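Local coordinates for resiniferatoxin-binding, phosphotriesterase-related protein (Rhodobacter sphaeroides 2.4.1, PDB 3K2G), which probably hydrolyses phosphoester bonds at a binuclear zinc centre, as a TIM-barrel member of the phosphotriesterase family named for resiniferatoxin binding, at residues H238-H243 with D262-D267; L301-F306 with A320-H325; R285-L290 with P328-H333; I175-V180 with M207-G212. All coordinates share one frame; numbering follows the deposited sequence.

How the contacts relate
Contacts 1, 2 and 4 gather round the binuclear zinc site at the C-terminal mouth of the TIM barrel, while contact 3 packs two of its outer helices. Contact 4 supplies Glu177, which bridges the metals, and His209; contact 1 adds His238 to the same zinc as His209, and contact 2 brings Asp304 to the other zinc. The centres of contacts 1 and 2 lie about 11 Å apart, joined by a probable hydrogen bond of 3.2 Å from Ile264 N to Ser302 O. Contact 3 shares helix 321-332 with contact 2, their centres about 15 Å apart, and stands about 25 Å from contact 4, centre to centre. Phe306 and His209 also touch the bound dimercaptobutanediol.

Contact 1: H238-H243 with D262-D267; sequences HMNPSH and DMIGMD. With ZN (zinc ion), chain J.
His238 and Asp262 are joined twice over, through backbone and side chain. The amide N of His238 gives a straight bond of 2.9 Å to Asp262 OD2, on the syn side of the carboxylate, while ring atom ND1 of His238 donates to Asp262 OD1 at 2.6 Å from well above the carboxylate plane. Ring and carboxylate planes stand 69° apart. With chi1 at 42°, Asp262 tucks its carboxylate between its own backbone N and carbonyl carbon, turned back to His238. Packing is also close at Met263, a selenomethionine: its CB lies 3.4 Å from CG of Asn240, its SE 3.7 Å from CB of His238, oblique to the ring, and its CE 3.6 Å from CG of Pro241, the side chains of Met263 and Pro241 crossing at about a right angle. Beyond Met263 the contact thins out. The chain leaves in a type II turn from Met263 to Met266, with the partly exposed Gly265 inside it, towards Asp267 and the second subunit. Both segments are loops that follow barrel strands, 234-236 and 258-261. On the far side of the imidazole, NE2 of His238 binds zinc at 2.3 Å. Asp262 thus acts as a second-shell carboxylate: by accepting the hydrogen bond from ND1 it fixes the rotation of the ring, leaves NE2 to the metal, and would probably make it a stronger donor.

Contact 2: L301-F306 with A320-H325; sequences LSHDVF and AFVTKH. With ZN (zinc ion), chain I; DTV ((2S,3S)-1,4-dimercaptobutane-2,3-diol), chain K.
The imidazole of His303 lies against the first turn of helix 321-332, with Val322 over one face and Phe321 at its rim. Methyl CG2 of Val322 sits 3.5 Å from the ring centroid and 18° off the normal, a CH-pi contact displaced slightly to the NE2 side. From the same residue comes the polar link: Val322 N donates to His303 NE2 at 2.9 Å, reaching it from 32° out of the ring plane. Phe321 approaches differently, its CB 3.4 Å from His303 NE2, while its ring leads away, leaving His303 CD2 at the ring edge, near its plane. The imidazole is aimed at the helix by a chi1 of -40°, which sets CG opposite the carbonyl carbon. Because Ala320 is the N-cap, Val322 N-H belongs to the opening turn, where amides lack helical carbonyl partners; a buried histidine nitrogen accepts this one. The contact ties the loop after barrel strand 299-301 to the helix that follows. NE2 accepts, which is consistent with the proton being on ND1, itself hydrogen-bonded elsewhere. The next residue, Asp304, faces the metal centre, its OD1 2.3 Å from one zinc and its OD2 taking a hydrogen bond from the water between the metals. Further on, Phe306 CE1 lies 3.4 Å from O2 of the dimercaptobutanediol, whereas on the outer side of the helix Lys324 forms a salt bridge with Glu68 of the second subunit.

Contact 3: R285-L290 with P328-H333; sequences RAILGL and PRLRRH
Two neighbouring helices on the outside of the barrel, 280-292 and 321-332, meet here through Leu288 and His333 near the end of the second helix. Leu288 comes in at about a right angle to His333, and its CD2 does most of the touching: 3.4 Å from CB of His333 and only 2.9 Å from the backbone O of His333, a tight fit. CD2 also lies in the plane of the imidazole, at its edge. The chi1 of Leu288, -97°, is well off a staggered value, which suggests some strain in placing the branch there. Along the same ring edge, CG of Arg285 packs 3.8 Å from CD2 of His333. In this layer of the TIM barrel the two helices flank strand 299-301, and a looser apolar patch, with CD1 of Ile287 4.3 Å from CD2 of Leu330, faces its residues Ile299 and Leu301. Its own helix also steadies the imidazole: ND1 of His333 donates to the carbonyl O of Arg329 at 3.0 Å, and the amide of His333 bonds that same oxygen from the opposite face of the carbonyl plane. Arg329 in turn forms a salt bridge with Asp281 of helix 280-292 and a hydrogen bond with Gln276 of the second subunit.

Contact 4: I175-V180 with M207-G212; sequences IGEIGV and MVHLPG. With ZN (zinc ion), chain J; ZN (zinc ion), chain I.
Glu177 and His209 both carry CG roughly opposite the backbone N, at chi1 of 157° and 161°, and a further bend at chi2 of Glu177 (95°) turns its carboxylate toward the imidazole. The two groups cross obliquely: Glu177 OE1 lies at the ring edge, in its plane, and 3.3 Å from CB of His209. They are brought together by metal rather than by a hydrogen bond. OE1 of Glu177 and ND1 of His209 bind one zinc, at 2.4 and 2.1 Å, while OE2 of Glu177 reaches the other at 2.2 Å. Glu177 therefore bridges the pair, in the place that a carboxylated lysine takes in classical phosphotriesterases, and a water spans the same two metals. Beneath the site the parallel pairing is interrupted by a beta bulge: the amides of Glu177 and Ile178 both donate to the carbonyl O of Met207, from the same face of its plane, and the register slips by one residue. His209 N then bonds Ile178 O at 2.8 Å, anchoring one ligand's backbone to the residue after the other. Val180 CG2 packs 3.7 Å from CG1 of Val208, whose side chain shares a sheet face with Ile178. The carbonyl O of Val180 lies in plane at the His209 ring edge, 3.4 Å from CD2. The segments belong to the beta-alpha-beta unit of strand 175-178, helix 186-202 and strand 206-208; Ile178 leans on that helix, Val180 and Val208 on helix 217-226, and strand 234-236 continues the sheet beside Val208.

Contact 1: H238-H243 with D262-D267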
loop_
_atom_site.group_PDB
_atom_site.type_symbol
_atom_site.label_atom_id
_atom_site.label_comp_id
_atom_site.label_asym_id
_atom_site.label_seq_id
_atom_site.Cartn_x
_atom_site.Cartn_y
_atom_site.Cartn_z
ATOM N N HIS B 238 -6.626 14.763 18.726
ATOM C CA HIS B 238 -7.399 13.927 17.811
ATOM C C HIS B 238 -6.680 13.483 16.546
ATOM O O HIS B 238 -7.186 13.637 15.434
ATOM C CB HIS B 238 -8.691 14.664 17.463
ATOM C CG HIS B 238 -9.342 15.304 18.652
ATOM N ND1 HIS B 238 -9.424 14.675 19.876
ATOM C CD2 HIS B 238 -9.928 16.516 18.809
ATOM C CE1 HIS B 238 -10.033 15.472 20.738
ATOM N NE2 HIS B 238 -10.348 16.595 20.116
HETATM N N MSE B 239 -5.504 12.902 16.720
HETATM C CA MSE B 239 -4.735 12.430 15.578
HETATM C C MSE B 239 -5.215 11.076 15.061
HETATM O O MSE B 239 -4.974 10.733 13.908
HETATM C CB MSE B 239 -3.262 12.343 15.955
HETATM C CG MSE B 239 -2.642 13.712 16.241
HETATM SE SE MSE B 239 -2.883 14.972 14.785
HETATM C CE MSE B 239 -1.892 14.000 13.434
ATOM N N ASN B 240 -5.908 10.322 15.914
ATOM C CA ASN B 240 -6.404 8.989 15.564
ATOM C C ASN B 240 -6.978 8.812 14.157
ATOM O O ASN B 240 -6.589 7.892 13.446
ATOM C CB ASN B 240 -7.453 8.522 16.579
ATOM C CG ASN B 240 -6.904 8.424 17.988
ATOM O OD1 ASN B 240 -6.834 7.338 18.571
ATOM N ND2 ASN B 240 -6.512 9.559 18.545
ATOM N N PRO B 241 -7.914 9.681 13.741
ATOM C CA PRO B 241 -8.524 9.575 12.410
ATOM C C PRO B 241 -7.601 9.703 11.202
ATOM O O PRO B 241 -7.974 9.295 10.103
ATOM C CB PRO B 241 -9.589 10.674 12.425
ATOM C CG PRO B 241 -9.938 10.798 13.888
ATOM C CD PRO B 241 -8.575 10.740 14.527
ATOM N N SER B 242 -6.416 10.278 11.386
ATOM C CA SER B 242 -5.490 10.436 10.270
ATOM C C SER B 242 -4.379 9.393 10.290
ATOM O O SER B 242 -3.322 9.578 9.683
ATOM C CB SER B 242 -4.897 11.856 10.254
ATOM O OG SER B 242 -4.236 12.179 11.467
ATOM N N HIS B 243 -4.638 8.282 10.977
ATOM C CA HIS B 243 -3.682 7.184 11.088
ATOM C C HIS B 243 -3.231 6.640 9.732
ATOM O O HIS B 243 -2.137 6.094 9.616
ATOM C CB HIS B 243 -4.302 6.034 11.880
ATOM C CG HIS B 243 -5.397 5.322 11.147
ATOM N ND1 HIS B 243 -5.154 4.294 10.260
ATOM C CD2 HIS B 243 -6.740 5.506 11.152
ATOM C CE1 HIS B 243 -6.301 3.874 9.753
ATOM N NE2 HIS B 243 -7.278 4.592 10.278
ATOM N N ASP B 262 -5.608 10.789 21.386
ATOM C CA ASP B 262 -6.508 10.868 22.528
ATOM C C ASP B 262 -7.854 10.183 22.325
ATOM O O ASP B 262 -8.771 10.400 23.109
ATOM C CB ASP B 262 -6.756 12.340 22.879
ATOM C CG ASP B 262 -6.957 13.210 21.645
ATOM O OD1 ASP B 262 -7.751 12.826 20.758
ATOM O OD2 ASP B 262 -6.322 14.284 21.566
HETATM N N MSE B 263 -7.983 9.363 21.289
HETATM C CA MSE B 263 -9.259 8.697 21.039
HETATM C C MSE B 263 -9.197 7.186 21.205
HETATM O O MSE B 263 -10.050 6.453 20.696
HETATM C CB MSE B 263 -9.769 9.070 19.648
HETATM C CG MSE B 263 -10.187 10.533 19.568
HETATM SE SE MSE B 263 -10.303 11.319 17.809
HETATM C CE MSE B 263 -11.615 10.105 17.028
ATOM N N ILE B 264 -8.188 6.732 21.939
ATOM C CA ILE B 264 -8.008 5.313 22.201
ATOM C C ILE B 264 -9.250 4.727 22.852
ATOM O O ILE B 264 -9.695 5.208 23.897
ATOM C CB ILE B 264 -6.848 5.063 23.168
ATOM C CG1 ILE B 264 -5.547 5.614 22.577
ATOM C CG2 ILE B 264 -6.765 3.575 23.493
ATOM C CD1 ILE B 264 -5.172 5.019 21.246
ATOM N N GLY B 265 -9.794 3.680 22.247
ATOM C CA GLY B 265 -10.973 3.046 22.809
ATOM C C GLY B 265 -12.272 3.553 22.215
ATOM O O GLY B 265 -13.304 2.883 22.328
HETATM N N MSE B 266 -12.226 4.731 21.591
HETATM C CA MSE B 266 -13.414 5.329 20.973
HETATM C C MSE B 266 -13.643 4.734 19.596
HETATM O O MSE B 266 -12.851 4.941 18.676
HETATM C CB MSE B 266 -13.266 6.850 20.843
HETATM C CG MSE B 266 -14.381 7.582 20.055
HETATM SE SE MSE B 266 -14.066 9.470 20.148
HETATM C CE MSE B 266 -14.327 10.131 18.299
ATOM N N ASP B 267 -14.743 4.008 19.454
ATOM C CA ASP B 267 -15.061 3.369 18.190
ATOM C C ASP B 267 -16.451 3.724 17.673
ATOM O O ASP B 267 -17.068 2.929 16.962
ATOM C CB ASP B 267 -14.944 1.852 18.355
ATOM C CG ASP B 267 -15.948 1.291 19.350
ATOM O OD1 ASP B 267 -16.316 2.005 20.310
ATOM O OD2 ASP B 267 -16.362 0.124 19.178
HETATM ZN ZN ZN J . -11.711 18.149 21.120
HETATM O O HOH W 1 -12.363 16.811 22.639
HETATM O O HOH W 2 -13.574 16.830 20.353
#

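Contact 2: L301-F306 with A320-H325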
loop_
_atom_site.group_PDB
_atom_site.type_symbol
_atom_site.label_atom_id
_atom_site.label_comp_id
_atom_site.label_asym_id
_atom_site.label_seq_id
_atom_site.Cartn_x
_atom_site.Cartn_y
_atom_site.Cartn_z
ATOM N N LEU B 301 -1.033 9.683 24.375
ATOM C CA LEU B 301 -2.196 8.786 24.380
ATOM C C LEU B 301 -3.232 9.140 25.446
ATOM O O LEU B 301 -2.874 9.466 26.568
ATOM C CB LEU B 301 -1.739 7.357 24.653
ATOM C CG LEU B 301 -0.602 6.733 23.843
ATOM C CD1 LEU B 301 -0.213 5.395 24.479
ATOM C CD2 LEU B 301 -1.026 6.543 22.408
ATOM N N SER B 302 -4.513 9.049 25.102
ATOM C CA SER B 302 -5.578 9.323 26.070
ATOM C C SER B 302 -6.912 8.823 25.495
ATOM O O SER B 302 -6.931 8.301 24.378
ATOM C CB SER B 302 -5.637 10.822 26.387
ATOM O OG SER B 302 -5.677 11.044 27.791
ATOM N N HIS B 303 -8.011 8.964 26.245
ATOM C CA HIS B 303 -9.325 8.503 25.763
ATOM C C HIS B 303 -10.270 9.614 25.309
ATOM O O HIS B 303 -11.200 9.372 24.533
ATOM C CB HIS B 303 -10.113 7.733 26.837
ATOM C CG HIS B 303 -9.300 6.801 27.680
ATOM N ND1 HIS B 303 -8.467 7.242 28.686
ATOM C CD2 HIS B 303 -9.270 5.448 27.733
ATOM C CE1 HIS B 303 -7.962 6.203 29.326
ATOM N NE2 HIS B 303 -8.433 5.101 28.768
ATOM N N ASP B 304 -10.052 10.824 25.806
ATOM C CA ASP B 304 -10.940 11.940 25.504
ATOM C C ASP B 304 -12.366 11.593 25.949
ATOM O O ASP B 304 -13.336 11.785 25.209
ATOM C CB ASP B 304 -10.945 12.301 24.015
ATOM C CG ASP B 304 -11.705 13.594 23.743
ATOM O OD1 ASP B 304 -11.814 14.411 24.681
ATOM O OD2 ASP B 304 -12.179 13.810 22.607
ATOM N N VAL B 305 -12.481 11.048 27.151
ATOM C CA VAL B 305 -13.793 10.737 27.709
ATOM C C VAL B 305 -14.532 12.073 27.715
ATOM O O VAL B 305 -14.052 13.041 28.310
ATOM C CB VAL B 305 -13.677 10.232 29.156
ATOM C CG1 VAL B 305 -15.049 10.216 29.813
ATOM C CG2 VAL B 305 -13.059 8.839 29.172
ATOM N N PHE B 306 -15.680 12.142 27.045
ATOM C CA PHE B 306 -16.425 13.392 26.995
ATOM C C PHE B 306 -17.941 13.231 27.003
ATOM O O PHE B 306 -18.663 14.209 26.861
ATOM C CB PHE B 306 -15.979 14.228 25.780
ATOM C CG PHE B 306 -16.566 13.781 24.476
ATOM C CD1 PHE B 306 -17.574 14.525 23.862
ATOM C CD2 PHE B 306 -16.106 12.632 23.849
ATOM C CE1 PHE B 306 -18.116 14.125 22.644
ATOM C CE2 PHE B 306 -16.642 12.218 22.630
ATOM C CZ PHE B 306 -17.648 12.969 22.026
ATOM N N ALA B 320 -9.293 3.962 32.746
ATOM C CA ALA B 320 -8.183 3.028 32.944
ATOM C C ALA B 320 -7.952 2.105 31.750
ATOM O O ALA B 320 -7.133 1.189 31.814
ATOM C CB ALA B 320 -8.421 2.194 34.201
ATOM N N PHE B 321 -8.664 2.364 30.661
ATOM C CA PHE B 321 -8.570 1.544 29.460
ATOM C C PHE B 321 -7.208 1.623 28.762
ATOM O O PHE B 321 -6.618 0.604 28.419
ATOM C CB PHE B 321 -9.686 1.943 28.490
ATOM C CG PHE B 321 -9.785 1.057 27.286
ATOM C CD1 PHE B 321 -10.388 -0.196 27.374
ATOM C CD2 PHE B 321 -9.263 1.468 26.062
ATOM C CE1 PHE B 321 -10.471 -1.027 26.261
ATOM C CE2 PHE B 321 -9.338 0.645 24.945
ATOM C CZ PHE B 321 -9.946 -0.605 25.045
ATOM N N VAL B 322 -6.709 2.834 28.543
ATOM C CA VAL B 322 -5.419 2.985 27.882
ATOM C C VAL B 322 -4.350 2.180 28.611
ATOM O O VAL B 322 -3.614 1.406 27.997
ATOM C CB VAL B 322 -5.000 4.468 27.817
ATOM C CG1 VAL B 322 -3.518 4.590 27.465
ATOM C CG2 VAL B 322 -5.833 5.183 26.764
ATOM N N THR B 323 -4.297 2.351 29.928
ATOM C CA THR B 323 -3.317 1.667 30.770
ATOM C C THR B 323 -3.480 0.158 30.862
ATOM O O THR B 323 -2.507 -0.586 30.764
ATOM C CB THR B 323 -3.355 2.200 32.216
ATOM O OG1 THR B 323 -3.143 3.615 32.214
ATOM C CG2 THR B 323 -2.273 1.537 33.049
ATOM N N LYS B 324 -4.714 -0.288 31.059
ATOM C CA LYS B 324 -4.987 -1.708 31.222
ATOM C C LYS B 324 -5.104 -2.509 29.930
ATOM O O LYS B 324 -4.725 -3.681 29.881
ATOM C CB LYS B 324 -6.271 -1.881 32.039
ATOM C CG LYS B 324 -6.476 -3.283 32.601
ATOM C CD LYS B 324 -7.913 -3.496 33.071
ATOM C CE LYS B 324 -8.360 -2.441 34.066
ATOM N NZ LYS B 324 -9.767 -2.694 34.483
ATOM N N HIS B 325 -5.602 -1.883 28.874
ATOM C CA HIS B 325 -5.797 -2.617 27.639
ATOM C C HIS B 325 -5.007 -2.167 26.417
ATOM O O HIS B 325 -4.525 -3.006 25.662
ATOM C CB HIS B 325 -7.296 -2.655 27.337
ATOM C CG HIS B 325 -8.102 -3.323 28.411
ATOM N ND1 HIS B 325 -8.104 -4.688 28.603
ATOM C CD2 HIS B 325 -8.907 -2.810 29.372
ATOM C CE1 HIS B 325 -8.876 -4.988 29.631
ATOM N NE2 HIS B 325 -9.374 -3.867 30.116
HETATM ZN ZN ZN I . -11.606 16.708 24.446
HETATM S S1 DTV K . -16.627 18.079 17.781
HETATM C C1 DTV K . -16.360 18.588 19.549
HETATM C C2 DTV K . -17.411 18.031 20.510
HETATM O O2 DTV K . -17.349 16.614 20.458
HETATM C C3 DTV K . -17.135 18.504 21.948
HETATM O O3 DTV K . -15.881 18.021 22.368
HETATM C C4 DTV K . -18.187 18.004 22.939
HETATM S S4 DTV K . -18.541 19.218 24.237
HETATM O O HOH W 1 -12.363 16.811 22.639
#

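Contact 3: R285-L290 with P328-H333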
loop_
_atom_site.group_PDB
_atom_site.type_symbol
_atom_site.label_atom_id
_atom_site.label_comp_id
_atom_site.label_asym_id
_atom_site.label_seq_id
_atom_site.Cartn_x
_atom_site.Cartn_y
_atom_site.Cartn_z
ATOM N N ARG B 285 -0.790 0.610 14.850
ATOM C CA ARG B 285 0.114 0.526 13.708
ATOM C C ARG B 285 0.663 1.891 13.313
ATOM O O ARG B 285 1.836 2.010 12.963
ATOM C CB ARG B 285 -0.573 -0.120 12.504
ATOM C CG ARG B 285 -0.621 -1.637 12.555
ATOM C CD ARG B 285 -0.884 -2.218 11.164
ATOM N NE ARG B 285 -2.206 -1.856 10.659
ATOM C CZ ARG B 285 -3.346 -2.384 11.100
ATOM N NH1 ARG B 285 -3.328 -3.306 12.053
ATOM N NH2 ARG B 285 -4.505 -1.984 10.597
ATOM N N ALA B 286 -0.182 2.920 13.361
ATOM C CA ALA B 286 0.254 4.268 13.014
ATOM C C ALA B 286 1.311 4.738 14.014
ATOM O O ALA B 286 2.276 5.413 13.648
ATOM C CB ALA B 286 -0.932 5.225 13.023
ATOM N N ILE B 287 1.109 4.377 15.278
ATOM C CA ILE B 287 2.033 4.740 16.344
ATOM C C ILE B 287 3.367 4.023 16.133
ATOM O O ILE B 287 4.435 4.617 16.295
ATOM C CB ILE B 287 1.434 4.372 17.728
ATOM C CG1 ILE B 287 0.241 5.292 18.031
ATOM C CG2 ILE B 287 2.488 4.483 18.811
ATOM C CD1 ILE B 287 -0.554 4.900 19.275
ATOM N N LEU B 288 3.301 2.746 15.768
ATOM C CA LEU B 288 4.508 1.966 15.514
ATOM C C LEU B 288 5.314 2.638 14.416
ATOM O O LEU B 288 6.529 2.804 14.533
ATOM C CB LEU B 288 4.144 0.551 15.071
ATOM C CG LEU B 288 4.150 -0.542 16.139
ATOM C CD1 LEU B 288 3.284 -0.134 17.325
ATOM C CD2 LEU B 288 3.648 -1.842 15.512
ATOM N N GLY B 289 4.618 3.017 13.349
ATOM C CA GLY B 289 5.264 3.676 12.231
ATOM C C GLY B 289 5.907 4.986 12.646
ATOM O O GLY B 289 7.062 5.250 12.310
ATOM N N LEU B 290 5.164 5.816 13.369
ATOM C CA LEU B 290 5.719 7.084 13.812
ATOM C C LEU B 290 7.003 6.811 14.589
ATOM O O LEU B 290 8.003 7.499 14.399
ATOM C CB LEU B 290 4.710 7.843 14.681
ATOM C CG LEU B 290 3.588 8.563 13.923
ATOM C CD1 LEU B 290 2.551 9.063 14.915
ATOM C CD2 LEU B 290 4.162 9.733 13.112
ATOM N N PRO B 328 -0.991 -3.059 26.560
ATOM C CA PRO B 328 -0.730 -4.456 26.189
ATOM C C PRO B 328 -0.861 -4.668 24.667
ATOM O O PRO B 328 -0.140 -5.477 24.082
ATOM C CB PRO B 328 -1.788 -5.221 26.979
ATOM C CG PRO B 328 -1.943 -4.382 28.220
ATOM C CD PRO B 328 -1.970 -2.980 27.661
ATOM N N ARG B 329 -1.777 -3.939 24.031
ATOM C CA ARG B 329 -1.977 -4.039 22.582
ATOM C C ARG B 329 -0.731 -3.502 21.866
ATOM O O ARG B 329 -0.269 -4.086 20.889
ATOM C CB ARG B 329 -3.211 -3.232 22.155
ATOM C CG ARG B 329 -3.555 -3.312 20.667
ATOM C CD ARG B 329 -4.724 -2.388 20.319
ATOM N NE ARG B 329 -5.974 -2.805 20.956
ATOM C CZ ARG B 329 -6.735 -3.816 20.537
ATOM N NH1 ARG B 329 -6.384 -4.526 19.470
ATOM N NH2 ARG B 329 -7.851 -4.124 21.189
ATOM N N LEU B 330 -0.196 -2.385 22.362
ATOM C CA LEU B 330 1.001 -1.789 21.783
ATOM C C LEU B 330 2.163 -2.763 21.927
ATOM O O LEU B 330 3.066 -2.790 21.098
ATOM C CB LEU B 330 1.357 -0.478 22.490
ATOM C CG LEU B 330 0.515 0.756 22.173
ATOM C CD1 LEU B 330 1.025 1.939 22.992
ATOM C CD2 LEU B 330 0.593 1.057 20.689
ATOM N N ARG B 331 2.137 -3.557 22.990
ATOM C CA ARG B 331 3.196 -4.525 23.205
ATOM C C ARG B 331 3.039 -5.637 22.165
ATOM O O ARG B 331 4.022 -6.073 21.563
ATOM C CB ARG B 331 3.113 -5.089 24.622
ATOM C CG ARG B 331 4.407 -5.709 25.108
ATOM C CD ARG B 331 4.264 -6.214 26.533
ATOM N NE ARG B 331 5.523 -6.732 27.058
ATOM C CZ ARG B 331 6.546 -5.978 27.454
ATOM N NH1 ARG B 331 6.471 -4.653 27.391
ATOM N NH2 ARG B 331 7.649 -6.553 27.915
ATOM N N ARG B 332 1.803 -6.079 21.936
ATOM C CA ARG B 332 1.547 -7.127 20.947
ATOM C C ARG B 332 2.025 -6.656 19.575
ATOM O O ARG B 332 2.401 -7.465 18.727
ATOM C CB ARG B 332 0.049 -7.473 20.878
ATOM C CG ARG B 332 -0.524 -8.127 22.139
ATOM C CD ARG B 332 -1.873 -8.805 21.863
ATOM N NE ARG B 332 -2.917 -7.872 21.440
ATOM C CZ ARG B 332 -3.627 -7.110 22.270
ATOM N NH1 ARG B 332 -3.412 -7.169 23.577
ATOM N NH2 ARG B 332 -4.557 -6.289 21.792
ATOM N N HIS B 333 2.008 -5.343 19.363
ATOM C CA HIS B 333 2.444 -4.770 18.098
ATOM C C HIS B 333 3.958 -4.593 17.985
ATOM O O HIS B 333 4.463 -4.301 16.904
ATOM C CB HIS B 333 1.765 -3.418 17.848
ATOM C CG HIS B 333 0.406 -3.527 17.231
ATOM N ND1 HIS B 333 -0.703 -3.942 17.936
ATOM C CD2 HIS B 333 -0.021 -3.284 15.970
ATOM C CE1 HIS B 333 -1.754 -3.946 17.138
ATOM N NE2 HIS B 333 -1.367 -3.552 15.938
#

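Contact 4: I175-V180 with M207-G212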
loop_
_atom_site.group_PDB
_atom_site.type_symbol
_atom_site.label_atom_id
_atom_site.label_comp_id
_atom_site.label_asym_id
_atom_site.label_seq_id
_atom_site.Cartn_x
_atom_site.Cartn_y
_atom_site.Cartn_z
ATOM N N ILE B 175 -2.684 25.627 28.337
ATOM C CA ILE B 175 -3.545 26.538 27.611
ATOM C C ILE B 175 -4.376 25.710 26.666
ATOM O O ILE B 175 -3.888 25.331 25.598
ATOM C CB ILE B 175 -2.736 27.527 26.749
ATOM C CG1 ILE B 175 -1.853 28.393 27.645
ATOM C CG2 ILE B 175 -3.683 28.355 25.890
ATOM C CD1 ILE B 175 -1.126 29.509 26.923
ATOM N N GLY B 176 -5.614 25.382 27.003
ATOM C CA GLY B 176 -6.270 24.614 25.978
ATOM C C GLY B 176 -7.410 23.636 25.862
ATOM O O GLY B 176 -8.196 23.334 26.755
ATOM N N GLU B 177 -7.409 23.182 24.613
ATOM C CA GLU B 177 -8.335 22.315 23.935
ATOM C C GLU B 177 -8.932 23.526 23.222
ATOM O O GLU B 177 -10.094 23.882 23.418
ATOM C CB GLU B 177 -9.363 21.662 24.861
ATOM C CG GLU B 177 -10.652 21.203 24.139
ATOM C CD GLU B 177 -10.667 19.739 23.703
ATOM O OE1 GLU B 177 -10.335 19.446 22.532
ATOM O OE2 GLU B 177 -11.026 18.883 24.539
ATOM N N ILE B 178 -8.085 24.218 22.456
ATOM C CA ILE B 178 -8.536 25.387 21.716
ATOM C C ILE B 178 -9.273 24.880 20.489
ATOM O O ILE B 178 -8.745 24.066 19.737
ATOM C CB ILE B 178 -7.368 26.289 21.257
ATOM C CG1 ILE B 178 -6.496 26.701 22.449
ATOM C CG2 ILE B 178 -7.927 27.537 20.576
ATOM C CD1 ILE B 178 -7.226 27.501 23.524
ATOM N N GLY B 179 -10.492 25.367 20.293
ATOM C CA GLY B 179 -11.291 24.910 19.172
ATOM C C GLY B 179 -10.973 25.382 17.764
ATOM O O GLY B 179 -10.875 26.577 17.487
ATOM N N VAL B 180 -10.797 24.414 16.872
ATOM C CA VAL B 180 -10.553 24.672 15.463
ATOM C C VAL B 180 -11.449 23.679 14.715
ATOM O O VAL B 180 -11.248 22.469 14.797
ATOM C CB VAL B 180 -9.081 24.425 15.070
ATOM C CG1 VAL B 180 -8.890 24.696 13.584
ATOM C CG2 VAL B 180 -8.162 25.326 15.893
HETATM N N MSE B 207 -2.473 23.378 23.707
HETATM C CA MSE B 207 -3.161 22.205 23.185
HETATM C C MSE B 207 -4.260 22.657 22.239
HETATM O O MSE B 207 -5.102 23.485 22.595
HETATM C CB MSE B 207 -3.752 21.394 24.338
HETATM C CG MSE B 207 -4.457 20.101 23.915
HETATM SE SE MSE B 207 -5.071 19.115 25.420
HETATM C CE MSE B 207 -3.376 18.376 26.002
ATOM N N VAL B 208 -4.248 22.108 21.030
ATOM C CA VAL B 208 -5.224 22.484 20.023
ATOM C C VAL B 208 -6.100 21.343 19.518
ATOM O O VAL B 208 -5.610 20.300 19.079
ATOM C CB VAL B 208 -4.521 23.132 18.803
ATOM C CG1 VAL B 208 -5.551 23.615 17.796
ATOM C CG2 VAL B 208 -3.654 24.299 19.258
ATOM N N HIS B 209 -7.410 21.568 19.574
ATOM C CA HIS B 209 -8.389 20.606 19.097
ATOM C C HIS B 209 -8.395 20.660 17.570
ATOM O O HIS B 209 -8.526 21.724 16.970
ATOM C CB HIS B 209 -9.785 20.959 19.611
ATOM C CG HIS B 209 -10.897 20.328 18.828
ATOM N ND1 HIS B 209 -11.644 19.278 19.313
ATOM C CD2 HIS B 209 -11.373 20.584 17.585
ATOM C CE1 HIS B 209 -12.529 18.909 18.404
ATOM N NE2 HIS B 209 -12.385 19.685 17.343
ATOM N N LEU B 210 -8.263 19.498 16.945
ATOM C CA LEU B 210 -8.281 19.401 15.486
ATOM C C LEU B 210 -9.509 18.640 15.053
ATOM O O LEU B 210 -10.045 17.818 15.805
ATOM C CB LEU B 210 -7.051 18.674 14.971
ATOM C CG LEU B 210 -5.671 19.321 15.099
ATOM C CD1 LEU B 210 -4.570 18.383 14.576
ATOM C CD2 LEU B 210 -5.673 20.609 14.313
ATOM N N PRO B 211 -10.013 19.062 14.009
ATOM C CA PRO B 211 -10.978 18.219 13.302
ATOM C C PRO B 211 -10.317 17.018 12.611
ATOM O O PRO B 211 -9.779 17.214 11.530
ATOM C CB PRO B 211 -11.505 19.130 12.189
ATOM C CG PRO B 211 -10.377 20.035 11.884
ATOM C CD PRO B 211 -9.606 20.178 13.166
ATOM N N GLY B 212 -10.100 16.058 13.471
ATOM C CA GLY B 212 -9.349 14.859 13.075
ATOM C C GLY B 212 -9.495 14.231 11.688
ATOM O O GLY B 212 -8.495 13.848 11.045
HETATM ZN ZN ZN J . -11.711 18.149 21.120
HETATM ZN ZN ZN I . -11.606 16.708 24.446
HETATM O O HOH W 1 -12.363 16.811 22.639
HETATM O O HOH W 2 -13.574 16.830 20.353
#